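Local atomic coordinates of probable 2-phosphosulfolactate phosphatase (Clostridium acetobutylicum, PDB entry 1VR0), a protein that catalyses the magnesium-dependent hydrolysis of (2R)-O-phospho-3-sulfolactate to (2R)-3-sulfolactate and phosphate. Residues A34-M39 / R128-G133; C54-P59 / G107-M112; A77-E82 / E89-S94; D167-G172 / Q195-T200. One frame throughout, in Å; residues are numbered along the deposited sequence.

Contact 1 of 4, residues A34-M39 / R128-G133; sequences AVVIDM and RDILIG. With MG (magnesium ion), chain D.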
loop_
_atom_site.group_PDB
_atom_site.type_symbol
_atom_site.label_atom_id
_atom_site.label_comp_id
_atom_site.label_asym_id
_atom_site.label_seq_id
_atom_site.Cartn_x
_atom_site.Cartn_y
_atom_site.Cartn_z
ATOM N N ALA A 34 -11.148 -4.750 -13.084
ATOM C CA ALA A 34 -11.011 -3.986 -11.830
ATOM C C ALA A 34 -12.113 -4.362 -10.847
ATOM O O ALA A 34 -13.272 -4.421 -11.208
ATOM C CB ALA A 34 -11.051 -2.505 -12.085
ATOM N N VAL A 35 -11.741 -4.623 -9.605
ATOM C CA VAL A 35 -12.700 -4.949 -8.587
ATOM C C VAL A 35 -12.652 -3.840 -7.540
ATOM O O VAL A 35 -11.641 -3.653 -6.889
ATOM C CB VAL A 35 -12.352 -6.279 -7.942
ATOM C CG1 VAL A 35 -13.314 -6.595 -6.803
ATOM C CG2 VAL A 35 -12.341 -7.404 -8.996
ATOM N N VAL A 36 -13.729 -3.084 -7.401
ATOM C CA VAL A 36 -13.737 -1.981 -6.462
ATOM C C VAL A 36 -14.296 -2.444 -5.109
ATOM O O VAL A 36 -15.353 -3.096 -5.035
ATOM C CB VAL A 36 -14.516 -0.798 -7.003
ATOM C CG1 VAL A 36 -14.524 0.303 -5.985
ATOM C CG2 VAL A 36 -13.902 -0.303 -8.314
ATOM N N ILE A 37 -13.582 -2.099 -4.041
ATOM C CA ILE A 37 -13.984 -2.470 -2.685
ATOM C C ILE A 37 -14.086 -1.268 -1.745
ATOM O O ILE A 37 -13.139 -0.516 -1.570
ATOM C CB ILE A 37 -13.036 -3.549 -2.135
ATOM C CG1 ILE A 37 -13.220 -4.826 -2.966
ATOM C CG2 ILE A 37 -13.349 -3.888 -0.705
ATOM C CD1 ILE A 37 -12.108 -5.808 -2.793
ATOM N N ASP A 38 -15.267 -1.086 -1.171
ATOM C CA ASP A 38 -15.469 -0.145 -0.050
ATOM C C ASP A 38 -16.448 -0.840 0.917
ATOM O O ASP A 38 -17.629 -0.510 0.965
ATOM C CB ASP A 38 -16.024 1.200 -0.560
ATOM C CG ASP A 38 -16.062 2.271 0.511
ATOM O OD1 ASP A 38 -15.083 2.393 1.254
ATOM O OD2 ASP A 38 -17.050 3.034 0.632
HETATM N N MSE A 39 -15.975 -1.826 1.670
HETATM C CA MSE A 39 -16.910 -2.740 2.347
HETATM C C MSE A 39 -17.695 -2.092 3.482
HETATM O O MSE A 39 -18.802 -2.557 3.838
HETATM C CB MSE A 39 -16.206 -4.002 2.847
HETATM C CG MSE A 39 -15.091 -3.724 3.802
HETATM SE SE MSE A 39 -14.686 -5.230 5.020
HETATM C CE MSE A 39 -16.484 -5.543 5.738
ATOM N N ARG A 128 -11.256 -2.719 -18.423
ATOM C CA ARG A 128 -12.147 -3.430 -19.328
ATOM C C ARG A 128 -13.493 -3.758 -18.658
ATOM O O ARG A 128 -14.552 -3.625 -19.277
ATOM C CB ARG A 128 -11.508 -4.710 -19.845
ATOM C CG ARG A 128 -12.357 -5.416 -20.916
ATOM C CD ARG A 128 -11.793 -6.752 -21.259
ATOM N NE ARG A 128 -10.548 -6.635 -22.001
ATOM C CZ ARG A 128 -9.725 -7.648 -22.250
ATOM N NH1 ARG A 128 -9.993 -8.871 -21.800
ATOM N NH2 ARG A 128 -8.611 -7.422 -22.937
ATOM N N ASP A 129 -13.433 -4.233 -17.413
ATOM C CA ASP A 129 -14.631 -4.538 -16.639
ATOM C C ASP A 129 -14.439 -3.997 -15.264
ATOM O O ASP A 129 -13.428 -4.307 -14.657
ATOM C CB ASP A 129 -14.835 -6.044 -16.525
ATOM C CG ASP A 129 -15.194 -6.684 -17.852
ATOM O OD1 ASP A 129 -16.328 -6.462 -18.306
ATOM O OD2 ASP A 129 -14.343 -7.412 -18.444
ATOM N N ILE A 130 -15.392 -3.197 -14.775
ATOM C CA ILE A 130 -15.400 -2.771 -13.375
ATOM C C ILE A 130 -16.432 -3.570 -12.566
ATOM O O ILE A 130 -17.630 -3.406 -12.748
ATOM C CB ILE A 130 -15.729 -1.281 -13.189
ATOM C CG1 ILE A 130 -14.710 -0.387 -13.895
ATOM C CG2 ILE A 130 -15.792 -0.952 -11.674
ATOM C CD1 ILE A 130 -15.102 -0.003 -15.257
ATOM N N LEU A 131 -15.955 -4.398 -11.655
ATOM C CA LEU A 131 -16.813 -5.184 -10.772
ATOM C C LEU A 131 -16.956 -4.552 -9.414
ATOM O O LEU A 131 -16.059 -3.884 -8.936
ATOM C CB LEU A 131 -16.227 -6.582 -10.572
ATOM C CG LEU A 131 -15.942 -7.377 -11.846
ATOM C CD1 LEU A 131 -15.381 -8.752 -11.481
ATOM C CD2 LEU A 131 -17.201 -7.529 -12.725
ATOM N N ILE A 132 -18.081 -4.781 -8.765
ATOM C CA ILE A 132 -18.286 -4.238 -7.434
ATOM C C ILE A 132 -18.200 -5.379 -6.461
ATOM O O ILE A 132 -18.955 -6.324 -6.575
ATOM C CB ILE A 132 -19.655 -3.568 -7.287
ATOM C CG1 ILE A 132 -19.815 -2.438 -8.321
ATOM C CG2 ILE A 132 -19.813 -3.063 -5.886
ATOM C CD1 ILE A 132 -18.678 -1.396 -8.333
ATOM N N GLY A 133 -17.275 -5.284 -5.509
ATOM C CA GLY A 133 -17.030 -6.372 -4.586
ATOM C C GLY A 133 -17.129 -5.993 -3.132
ATOM O O GLY A 133 -16.967 -4.836 -2.748
HETATM MG MG MG D . -13.365 2.090 2.517
HETATM O O HOH W 1 -14.623 0.151 3.572
HETATM O O HOH W 2 -12.985 2.461 4.937
#
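Val-36 is tied to the neighbouring parallel strand by both of its backbone polar atoms: its N-H reaches Leu-131 O at 2.9 Å, and its carbonyl O takes the N-H of Gly-133 at 3.0 Å. Before it, Ala-34 N donates to Asp-129 O, and Ala-34 O accepts from Leu-131 N at 2.7 Å. That last bond is nearly straight, with an N-H...O angle of 170°. The side chains fill the two faces. On one, Val-36 and Ile-130 lie side by side and point the same way, CG2 to CG2 at 3.9 Å. On the other, Val-35 and Leu-131 slant past each other, with Val-35 CG2 at 4.2 Å from Leu-131 CD1. Packing thins out at both ends. Asp-129 is partly exposed. At the C-terminal end the strands diverge: Ile-37 has merely the backbone of Gly-133 beside it, its CG1 3.8 Å from Gly-133 O. Asp-38 then leaves the sheet with CG anti to its backbone N (chi1 -172°), which sends the carboxylate away from Gly-133 so that OD1 binds the magnesium ion, shared with Asp-167 and Gly-158 O. Alpha/beta enzymes usually place their active sites at the C-terminal ends of parallel strands, and Asp-38 follows strand 33-37 in just this way. Within the mixed sheet, strand 33-37 is flanked by 129-133 and 152-156; helix 138-148 covers Val-35 and Leu-131, while helix 165-181 packs on Ile-37.

Contact 2 of 4, residues C54-P59 / G107-M112; sequences CKRVVP and GKTLIM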
loop_
_atom_site.group_PDB
_atom_site.type_symbol
_atom_site.label_atom_id
_atom_site.label_comp_id
_atom_site.label_asym_id
_atom_site.label_seq_id
_atom_site.Cartn_x
_atom_site.Cartn_y
_atom_site.Cartn_z
ATOM N N CYS A 54 -33.153 -3.624 -7.027
ATOM C CA CYS A 54 -32.884 -2.282 -7.517
ATOM C C CYS A 54 -32.542 -2.327 -8.994
ATOM O O CYS A 54 -31.836 -3.231 -9.435
ATOM C CB CYS A 54 -31.710 -1.741 -6.739
ATOM S SG CYS A 54 -31.142 -0.142 -7.204
ATOM N N LYS A 55 -33.044 -1.377 -9.769
ATOM C CA LYS A 55 -32.830 -1.408 -11.214
ATOM C C LYS A 55 -31.424 -1.025 -11.599
ATOM O O LYS A 55 -30.802 -1.665 -12.444
ATOM C CB LYS A 55 -33.752 -0.459 -11.938
ATOM C CG LYS A 55 -33.441 -0.385 -13.431
ATOM C CD LYS A 55 -34.676 0.025 -14.237
ATOM C CE LYS A 55 -34.378 -0.012 -15.719
ATOM N NZ LYS A 55 -35.633 -0.172 -16.449
ATOM N N ARG A 56 -30.950 0.071 -11.027
ATOM C CA ARG A 56 -29.592 0.507 -11.272
ATOM C C ARG A 56 -29.106 1.398 -10.159
ATOM O O ARG A 56 -29.903 2.013 -9.469
ATOM C CB ARG A 56 -29.513 1.264 -12.602
ATOM C CG ARG A 56 -30.222 2.626 -12.598
ATOM C CD ARG A 56 -29.868 3.432 -13.841
ATOM N NE ARG A 56 -30.476 2.924 -15.061
ATOM C CZ ARG A 56 -31.720 3.202 -15.437
ATOM N NH1 ARG A 56 -32.507 3.971 -14.696
ATOM N NH2 ARG A 56 -32.192 2.696 -16.562
ATOM N N VAL A 57 -27.790 1.466 -10.003
ATOM C CA VAL A 57 -27.163 2.444 -9.135
ATOM C C VAL A 57 -26.344 3.385 -10.003
ATOM O O VAL A 57 -25.569 2.929 -10.819
ATOM C CB VAL A 57 -26.212 1.804 -8.104
ATOM C CG1 VAL A 57 -25.606 2.885 -7.248
ATOM C CG2 VAL A 57 -26.937 0.770 -7.226
ATOM N N VAL A 58 -26.511 4.696 -9.806
ATOM C CA VAL A 58 -25.724 5.708 -10.496
ATOM C C VAL A 58 -24.839 6.433 -9.461
ATOM O O VAL A 58 -25.332 7.276 -8.718
ATOM C CB VAL A 58 -26.623 6.748 -11.154
ATOM C CG1 VAL A 58 -25.769 7.801 -11.881
ATOM C CG2 VAL A 58 -27.630 6.104 -12.069
ATOM N N PRO A 59 -23.532 6.093 -9.402
ATOM C CA PRO A 59 -22.594 6.755 -8.523
ATOM C C PRO A 59 -22.125 8.110 -9.060
ATOM O O PRO A 59 -21.791 8.242 -10.220
ATOM C CB PRO A 59 -21.427 5.770 -8.479
ATOM C CG PRO A 59 -21.447 5.110 -9.738
ATOM C CD PRO A 59 -22.870 5.032 -10.175
ATOM N N GLY A 107 -36.918 -1.941 -8.448
ATOM C CA GLY A 107 -37.269 -1.231 -9.680
ATOM C C GLY A 107 -36.819 0.209 -9.702
ATOM O O GLY A 107 -36.899 0.864 -10.739
ATOM N N LYS A 108 -36.288 0.690 -8.580
ATOM C CA LYS A 108 -35.891 2.077 -8.473
ATOM C C LYS A 108 -34.460 2.317 -8.978
ATOM O O LYS A 108 -33.702 1.377 -9.234
ATOM C CB LYS A 108 -36.147 2.570 -7.049
ATOM C CG LYS A 108 -37.668 2.762 -6.879
ATOM C CD LYS A 108 -38.089 3.104 -5.498
ATOM C CE LYS A 108 -39.562 3.542 -5.458
ATOM N NZ LYS A 108 -39.718 4.931 -5.961
ATOM N N THR A 109 -34.149 3.592 -9.192
ATOM C CA THR A 109 -32.826 4.035 -9.621
ATOM C C THR A 109 -32.151 4.781 -8.460
ATOM O O THR A 109 -32.602 5.830 -8.045
ATOM C CB THR A 109 -32.936 4.980 -10.842
ATOM O OG1 THR A 109 -33.231 4.226 -12.016
ATOM C CG2 THR A 109 -31.655 5.757 -11.067
ATOM N N LEU A 110 -31.064 4.231 -7.956
ATOM C CA LEU A 110 -30.391 4.767 -6.783
ATOM C C LEU A 110 -29.246 5.689 -7.188
ATOM O O LEU A 110 -28.221 5.234 -7.694
ATOM C CB LEU A 110 -29.885 3.601 -5.948
ATOM C CG LEU A 110 -29.066 3.892 -4.720
ATOM C CD1 LEU A 110 -29.768 4.858 -3.773
ATOM C CD2 LEU A 110 -28.831 2.582 -4.069
ATOM N N ILE A 111 -29.442 6.985 -6.988
ATOM C CA ILE A 111 -28.393 7.959 -7.186
ATOM C C ILE A 111 -27.614 8.022 -5.864
ATOM O O ILE A 111 -28.171 8.317 -4.816
ATOM C CB ILE A 111 -28.936 9.358 -7.489
ATOM C CG1 ILE A 111 -30.015 9.359 -8.584
ATOM C CG2 ILE A 111 -27.824 10.292 -7.879
ATOM C CD1 ILE A 111 -29.663 8.652 -9.877
HETATM N N MSE A 112 -26.323 7.727 -5.901
HETATM C CA MSE A 112 -25.525 7.878 -4.697
HETATM C C MSE A 112 -24.169 8.513 -4.851
HETATM O O MSE A 112 -23.519 8.420 -5.893
HETATM C CB MSE A 112 -25.361 6.556 -3.948
HETATM C CG MSE A 112 -25.037 5.339 -4.755
HETATM SE SE MSE A 112 -24.538 3.737 -3.600
HETATM C CE MSE A 112 -25.512 4.244 -1.791
#
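The guanidinium of Arg-56 is the flat group here, and Thr-109 OG1 sits at its edge, close to its plane, 2.8 Å from NH1. The N-H points poorly at the oxygen (123°), so this hydrogen bond is weak; the stronger partner is Glu-245, whose OE2 forms a salt bridge with NE. A bend at chi3 (72°) brings the edge of the head round to the threonine hydroxyl, while Arg-56 CG packs at 3.8 Å on Thr-109 CG2. Beneath this polar rim the strands run parallel: Arg-56 O accepts from Leu-110 N, Leu-110 O from Val-58 N, and Val-58 O from Met-112 N, this last donor coming from above the carbonyl plane. Lys-55 N, just ahead of the strand, already bonds to Lys-108 O at 2.9 Å. On the arginine's face Val-58 and Ile-111 stand side by side, Val-58 CB 3.8 Å from Ile-111 CD1. On the other face, Val-57 CG1 presses at 3.5 Å on CG of selenomethionine Met-112, and Val-57 CG2 lies by Leu-110 CD2; Cys-54 SG, just ahead of the strand, lies 4.1 Å from Leu-110 CB. These are two of the three strands of a small parallel sheet, with 109-113 in the middle and 77-81 on its other side. Helix 42-51 covers Val-57, Leu-110 and Met-112, and helix 63-73 lies over the Arg-56, Val-58 and Ile-111 face.

Contact 3 of 4, residues A77-E82 / E89-S94; sequences AILGGE and EGFDFS. With 3SL ((2R)-3-sulfolactic acid), chain E.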
loop_
_atom_site.group_PDB
_atom_site.type_symbol
_atom_site.label_atom_id
_atom_site.label_comp_id
_atom_site.label_asym_id
_atom_site.label_seq_id
_atom_site.Cartn_x
_atom_site.Cartn_y
_atom_site.Cartn_z
ATOM N N ALA A 77 -36.390 7.522 -9.156
ATOM C CA ALA A 77 -35.067 7.823 -8.626
ATOM C C ALA A 77 -35.139 7.999 -7.134
ATOM O O ALA A 77 -36.083 8.574 -6.653
ATOM C CB ALA A 77 -34.532 9.095 -9.252
ATOM N N ILE A 78 -34.145 7.500 -6.414
ATOM C CA ILE A 78 -33.979 7.784 -4.999
ATOM C C ILE A 78 -32.540 8.247 -4.708
ATOM O O ILE A 78 -31.607 7.907 -5.444
ATOM C CB ILE A 78 -34.327 6.555 -4.128
ATOM C CG1 ILE A 78 -33.515 5.321 -4.537
ATOM C CG2 ILE A 78 -35.818 6.225 -4.229
ATOM C CD1 ILE A 78 -33.786 4.100 -3.660
ATOM N N LEU A 79 -32.373 9.014 -3.631
ATOM C CA LEU A 79 -31.077 9.592 -3.242
ATOM C C LEU A 79 -30.517 8.933 -1.985
ATOM O O LEU A 79 -31.124 8.993 -0.921
ATOM C CB LEU A 79 -31.241 11.095 -2.967
ATOM C CG LEU A 79 -31.383 12.019 -4.173
ATOM C CD1 LEU A 79 -31.840 13.375 -3.739
ATOM C CD2 LEU A 79 -30.068 12.135 -4.925
ATOM N N GLY A 80 -29.341 8.344 -2.100
ATOM C CA GLY A 80 -28.637 7.780 -0.937
ATOM C C GLY A 80 -27.133 8.023 -0.925
ATOM O O GLY A 80 -26.589 8.621 -1.839
ATOM N N GLY A 81 -26.480 7.535 0.127
ATOM C CA GLY A 81 -25.036 7.725 0.362
ATOM C C GLY A 81 -24.748 8.430 1.670
ATOM O O GLY A 81 -25.539 8.396 2.600
ATOM N N GLU A 82 -23.598 9.088 1.742
ATOM C CA GLU A 82 -23.202 9.796 2.980
ATOM C C GLU A 82 -22.077 10.793 2.803
ATOM O O GLU A 82 -21.295 10.721 1.845
ATOM C CB GLU A 82 -22.765 8.797 4.056
ATOM C CG GLU A 82 -21.727 7.781 3.587
ATOM C CD GLU A 82 -20.281 8.334 3.408
ATOM O OE1 GLU A 82 -19.893 9.349 4.017
ATOM O OE2 GLU A 82 -19.495 7.729 2.660
ATOM N N GLU A 89 -28.314 15.932 3.903
ATOM C CA GLU A 89 -29.574 16.694 4.064
ATOM C C GLU A 89 -30.352 16.625 2.751
ATOM O O GLU A 89 -29.764 16.793 1.702
ATOM C CB GLU A 89 -29.313 18.166 4.497
ATOM C CG GLU A 89 -30.318 18.764 5.471
ATOM N N GLY A 90 -31.654 16.328 2.814
ATOM C CA GLY A 90 -32.507 16.221 1.626
ATOM C C GLY A 90 -32.483 14.877 0.892
ATOM O O GLY A 90 -33.218 14.705 -0.082
ATOM N N PHE A 91 -31.642 13.931 1.320
ATOM C CA PHE A 91 -31.574 12.606 0.668
ATOM C C PHE A 91 -32.641 11.691 1.241
ATOM O O PHE A 91 -33.229 11.990 2.270
ATOM C CB PHE A 91 -30.176 11.953 0.831
ATOM C CG PHE A 91 -29.156 12.387 -0.198
ATOM C CD1 PHE A 91 -29.180 13.662 -0.759
ATOM C CD2 PHE A 91 -28.175 11.520 -0.599
ATOM C CE1 PHE A 91 -28.239 14.051 -1.707
ATOM C CE2 PHE A 91 -27.222 11.902 -1.564
ATOM C CZ PHE A 91 -27.266 13.172 -2.113
ATOM N N ASP A 92 -32.876 10.572 0.567
ATOM C CA ASP A 92 -33.911 9.626 0.971
ATOM C C ASP A 92 -33.356 8.618 1.966
ATOM O O ASP A 92 -34.016 8.277 2.949
ATOM C CB ASP A 92 -34.487 8.926 -0.268
ATOM C CG ASP A 92 -35.150 9.900 -1.218
ATOM O OD1 ASP A 92 -36.013 10.661 -0.754
ATOM O OD2 ASP A 92 -34.804 9.944 -2.413
ATOM N N PHE A 93 -32.138 8.155 1.709
ATOM C CA PHE A 93 -31.506 7.175 2.549
ATOM C C PHE A 93 -30.068 7.535 2.803
ATOM O O PHE A 93 -29.495 8.447 2.195
ATOM C CB PHE A 93 -31.627 5.787 1.914
ATOM C CG PHE A 93 -33.035 5.388 1.688
ATOM C CD1 PHE A 93 -33.873 5.118 2.791
ATOM C CD2 PHE A 93 -33.568 5.366 0.412
ATOM C CE1 PHE A 93 -35.245 4.802 2.623
ATOM C CE2 PHE A 93 -34.924 5.060 0.223
ATOM C CZ PHE A 93 -35.770 4.774 1.355
ATOM N N SER A 94 -29.494 6.792 3.731
ATOM C CA SER A 94 -28.151 7.017 4.201
ATOM C C SER A 94 -27.303 5.972 3.522
ATOM O O SER A 94 -27.600 5.632 2.381
ATOM C CB SER A 94 -28.174 6.958 5.728
ATOM O OG SER A 94 -26.974 6.504 6.247
HETATM O O11 3SL E . -16.303 8.158 6.833
HETATM C C1 3SL E . -17.245 7.368 7.038
HETATM O O12 3SL E . -17.637 6.985 8.169
HETATM C C2 3SL E . -17.939 6.857 5.832
HETATM O O2 3SL E . -16.936 6.592 4.854
HETATM C C3 3SL E . -18.727 5.628 6.240
HETATM S S 3SL E . -19.344 4.824 4.924
HETATM O O3S 3SL E . -20.767 5.168 4.754
HETATM O O1S 3SL E . -18.484 4.893 3.694
HETATM O O2S 3SL E . -19.439 3.406 5.292
HETATM O O HOH W 3 -27.542 10.324 2.487
#
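Leu-79 lays its CB over one face of the Phe-91 ring, 3.9 Å from the centroid and shifted toward the rim, in a CH-pi contact with the two side chains crossing at about a right angle. Its methyls follow over the same ring, CD1 near Phe-91 CD1 and CD2 near CZ. The setting is the edge strand 77-81 of the parallel three-stranded sheet, against which the chain folds back as an irregular loop. The loop supplies some hydrogen-bond partners to this edge. Leu-79 O is gripped by two N-H groups, from Phe-93 at 2.9 Å and from Asp-92 at 2.8 Å; the first is nearly straight (164°), the second more bent (139°). Leu-79 N is taken by a side chain: Asp-92 OD2 accepts it at 2.9 Å on the anti side of the carboxylate, with the donor a little out of its plane. Asp-92 therefore holds the residue at N and O together, and accepting this N-H probably helps stabilise the negative charge of the exposed carboxylate. Toward the pocket the loop stays close. Gly-80 O lies at the edge of the Phe-91 ring, 3.4 Å from CE2, and Gly-81 N bonds to Ser-94 O from above the carbonyl plane. Water 3 links Gly-81 O with Phe-93 O. The strand then delivers Glu-82 into the sulfolactate pocket, with OE1 held by Thr-115 OG1 and Gly-85 N and Glu-82 OE2 3.2 Å from the sulfonate oxygen O1S of the ligand.

Contact 4 of 4, residues D167-G172 / Q195-T200; sequences DFICSG and QYVYKT. With MG (magnesium ion), chain D.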
loop_
_atom_site.group_PDB
_atom_site.type_symbol
_atom_site.label_atom_id
_atom_site.label_comp_id
_atom_site.label_asym_id
_atom_site.label_seq_id
_atom_site.Cartn_x
_atom_site.Cartn_y
_atom_site.Cartn_z
ATOM N N ASP A 167 -10.846 -2.692 3.748
ATOM C CA ASP A 167 -10.843 -2.948 2.318
ATOM C C ASP A 167 -9.732 -3.950 1.966
ATOM O O ASP A 167 -9.874 -4.741 1.073
ATOM C CB ASP A 167 -10.719 -1.631 1.511
ATOM C CG ASP A 167 -11.964 -0.735 1.662
ATOM O OD1 ASP A 167 -13.038 -1.290 1.899
ATOM O OD2 ASP A 167 -11.892 0.503 1.553
ATOM N N PHE A 168 -8.635 -3.914 2.699
ATOM C CA PHE A 168 -7.479 -4.734 2.413
ATOM C C PHE A 168 -7.765 -6.198 2.722
ATOM O O PHE A 168 -7.451 -7.079 1.913
ATOM C CB PHE A 168 -6.304 -4.233 3.241
ATOM C CG PHE A 168 -4.939 -4.787 2.835
ATOM C CD1 PHE A 168 -4.336 -4.394 1.652
ATOM C CD2 PHE A 168 -4.227 -5.630 3.688
ATOM C CE1 PHE A 168 -3.066 -4.878 1.296
ATOM C CE2 PHE A 168 -2.970 -6.101 3.334
ATOM C CZ PHE A 168 -2.386 -5.714 2.137
ATOM N N ILE A 169 -8.373 -6.478 3.880
ATOM C CA ILE A 169 -8.639 -7.865 4.232
ATOM C C ILE A 169 -9.707 -8.441 3.314
ATOM O O ILE A 169 -9.685 -9.624 2.967
ATOM C CB ILE A 169 -9.010 -8.039 5.723
ATOM C CG1 ILE A 169 -9.031 -9.538 6.091
ATOM C CG2 ILE A 169 -10.318 -7.374 6.075
ATOM C CD1 ILE A 169 -8.956 -9.818 7.621
ATOM N N CYS A 170 -10.654 -7.593 2.927
ATOM C CA CYS A 170 -11.707 -7.997 2.020
ATOM C C CYS A 170 -11.097 -8.341 0.672
ATOM O O CYS A 170 -11.488 -9.323 0.081
ATOM C CB CYS A 170 -12.723 -6.880 1.869
ATOM S SG CYS A 170 -14.127 -7.381 0.840
ATOM N N SER A 171 -10.109 -7.556 0.220
ATOM C CA SER A 171 -9.342 -7.918 -0.983
ATOM C C SER A 171 -8.727 -9.290 -0.859
ATOM O O SER A 171 -8.783 -10.090 -1.769
ATOM C CB SER A 171 -8.208 -6.961 -1.239
ATOM O OG SER A 171 -8.656 -5.624 -1.341
ATOM N N GLY A 172 -8.120 -9.547 0.286
ATOM C CA GLY A 172 -7.505 -10.827 0.586
ATOM C C GLY A 172 -8.465 -11.983 0.527
ATOM O O GLY A 172 -8.123 -13.035 0.015
ATOM N N GLN A 195 -3.850 -11.286 0.916
ATOM C CA GLN A 195 -4.280 -12.657 1.052
ATOM C C GLN A 195 -3.749 -13.269 2.351
ATOM O O GLN A 195 -4.451 -14.015 3.025
ATOM C CB GLN A 195 -3.823 -13.441 -0.184
ATOM C CG GLN A 195 -4.418 -14.831 -0.322
ATOM C CD GLN A 195 -3.667 -15.867 0.440
ATOM O OE1 GLN A 195 -2.454 -15.707 0.685
ATOM N NE2 GLN A 195 -4.371 -16.926 0.890
ATOM N N TYR A 196 -2.520 -12.914 2.706
ATOM C CA TYR A 196 -1.888 -13.388 3.928
ATOM C C TYR A 196 -2.637 -12.931 5.163
ATOM O O TYR A 196 -2.878 -13.743 6.086
ATOM C CB TYR A 196 -0.434 -12.911 4.023
ATOM C CG TYR A 196 0.154 -13.200 5.383
ATOM C CD1 TYR A 196 0.482 -14.496 5.755
ATOM C CD2 TYR A 196 0.355 -12.171 6.321
ATOM C CE1 TYR A 196 1.001 -14.771 7.020
ATOM C CE2 TYR A 196 0.878 -12.437 7.580
ATOM C CZ TYR A 196 1.196 -13.741 7.930
ATOM O OH TYR A 196 1.701 -14.014 9.193
ATOM N N VAL A 197 -3.005 -11.644 5.171
ATOM C CA VAL A 197 -3.751 -11.051 6.273
ATOM C C VAL A 197 -5.097 -11.752 6.414
ATOM O O VAL A 197 -5.529 -12.090 7.553
ATOM C CB VAL A 197 -3.975 -9.535 6.054
ATOM C CG1 VAL A 197 -4.936 -8.959 7.100
ATOM C CG2 VAL A 197 -2.665 -8.802 6.100
ATOM N N TYR A 198 -5.762 -11.977 5.274
ATOM C CA TYR A 198 -7.039 -12.697 5.292
ATOM C C TYR A 198 -6.846 -14.127 5.795
ATOM O O TYR A 198 -7.503 -14.555 6.737
ATOM C CB TYR A 198 -7.724 -12.731 3.922
ATOM C CG TYR A 198 -8.808 -13.747 3.940
ATOM C CD1 TYR A 198 -10.011 -13.463 4.578
ATOM C CD2 TYR A 198 -8.609 -15.049 3.432
ATOM C CE1 TYR A 198 -11.014 -14.419 4.682
ATOM C CE2 TYR A 198 -9.624 -16.014 3.524
ATOM C CZ TYR A 198 -10.829 -15.683 4.142
ATOM O OH TYR A 198 -11.872 -16.583 4.266
ATOM N N LYS A 199 -5.946 -14.853 5.152
ATOM C CA LYS A 199 -5.726 -16.281 5.420
ATOM C C LYS A 199 -5.456 -16.506 6.929
ATOM O O LYS A 199 -5.882 -17.501 7.488
ATOM C CB LYS A 199 -4.570 -16.700 4.498
ATOM C CG LYS A 199 -4.095 -18.135 4.396
ATOM C CD LYS A 199 -2.550 -18.123 3.863
ATOM C CE LYS A 199 -2.256 -19.022 2.580
ATOM N NZ LYS A 199 -1.496 -20.285 2.947
ATOM N N THR A 200 -4.823 -15.548 7.603
ATOM C CA THR A 200 -4.541 -15.650 9.043
ATOM C C THR A 200 -5.623 -15.045 9.949
ATOM O O THR A 200 -5.430 -14.914 11.144
ATOM C CB THR A 200 -3.160 -14.989 9.396
ATOM O OG1 THR A 200 -3.075 -13.695 8.798
ATOM C CG2 THR A 200 -2.020 -15.797 8.888
HETATM MG MG MG D . -13.365 2.090 2.517
HETATM O O HOH W 1 -14.623 0.151 3.572
HETATM O O HOH W 2 -12.985 2.461 4.937
#
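Tyr-196 O is gripped twice at the end of helix 189-199, by Thr-200 N at 3.1 Å and by Thr-200 OG1 at 2.7 Å, the two donors arriving from opposite faces of its carbonyl plane. The same OG1 is hydrogen-bonded to Tyr-196 OH of the second subunit, so this turn also belongs to the dimer interface. Between the two helices, which cross nearly perpendicularly (-85°), everything is apolar or backbone. Val-197 is the wedge: its CG2 meets the edge of the Phe-168 ring, 3.9 Å from CE2, and its CG1 faces Ile-169 CD1 at 4.1 Å. Ile-169 CG1 turns toward Tyr-198 because it lies anti to the backbone N (chi1 -170°), and reaches the tyrosine's CA and CB. Gly-172 brings bare backbone to the crossing, its carbonyl carbon 3.6 Å from Tyr-198 CB, which is how the axes come within 7.3 Å. The tyrosine ring leads away, and its OH bonds to Lys-232. Nearer the start of the first helix is Asp-167, whose OD2 binds the magnesium ion at 2.4 Å while OD1 accepts from metal-bound water 1 and from Met-39 N. Both carboxylate oxygens are thus committed, which should fix the group's rotation. With no hydrogen bond between the helices, the crossing relies on close apolar fit, and it joins the metal-binding helix to the one at the subunit boundary.

How the contacts relate
Contacts 2 and 3 both fall within the chain between the two strands of contact 1, contact 3 lying in turn between those of contact 2; contact 4 follows later. Contacts 2 and 3 share the small parallel sheet, their centres about 11 Å apart, with strand 109-113 bonded to 77-81. Contact 1 lies in the larger mixed sheet, about 17 Å between centres from contact 2. It touches contact 4 directly through Met-39 and Asp-167 and shares the magnesium ion and two waters with it. Contacts 3 and 4, about 31 Å apart between centres, stand on opposite sides of the chain's centre. The active site draws on both sheets and on helix 165-181, which supply Asp-38, Glu-82 and Asp-167.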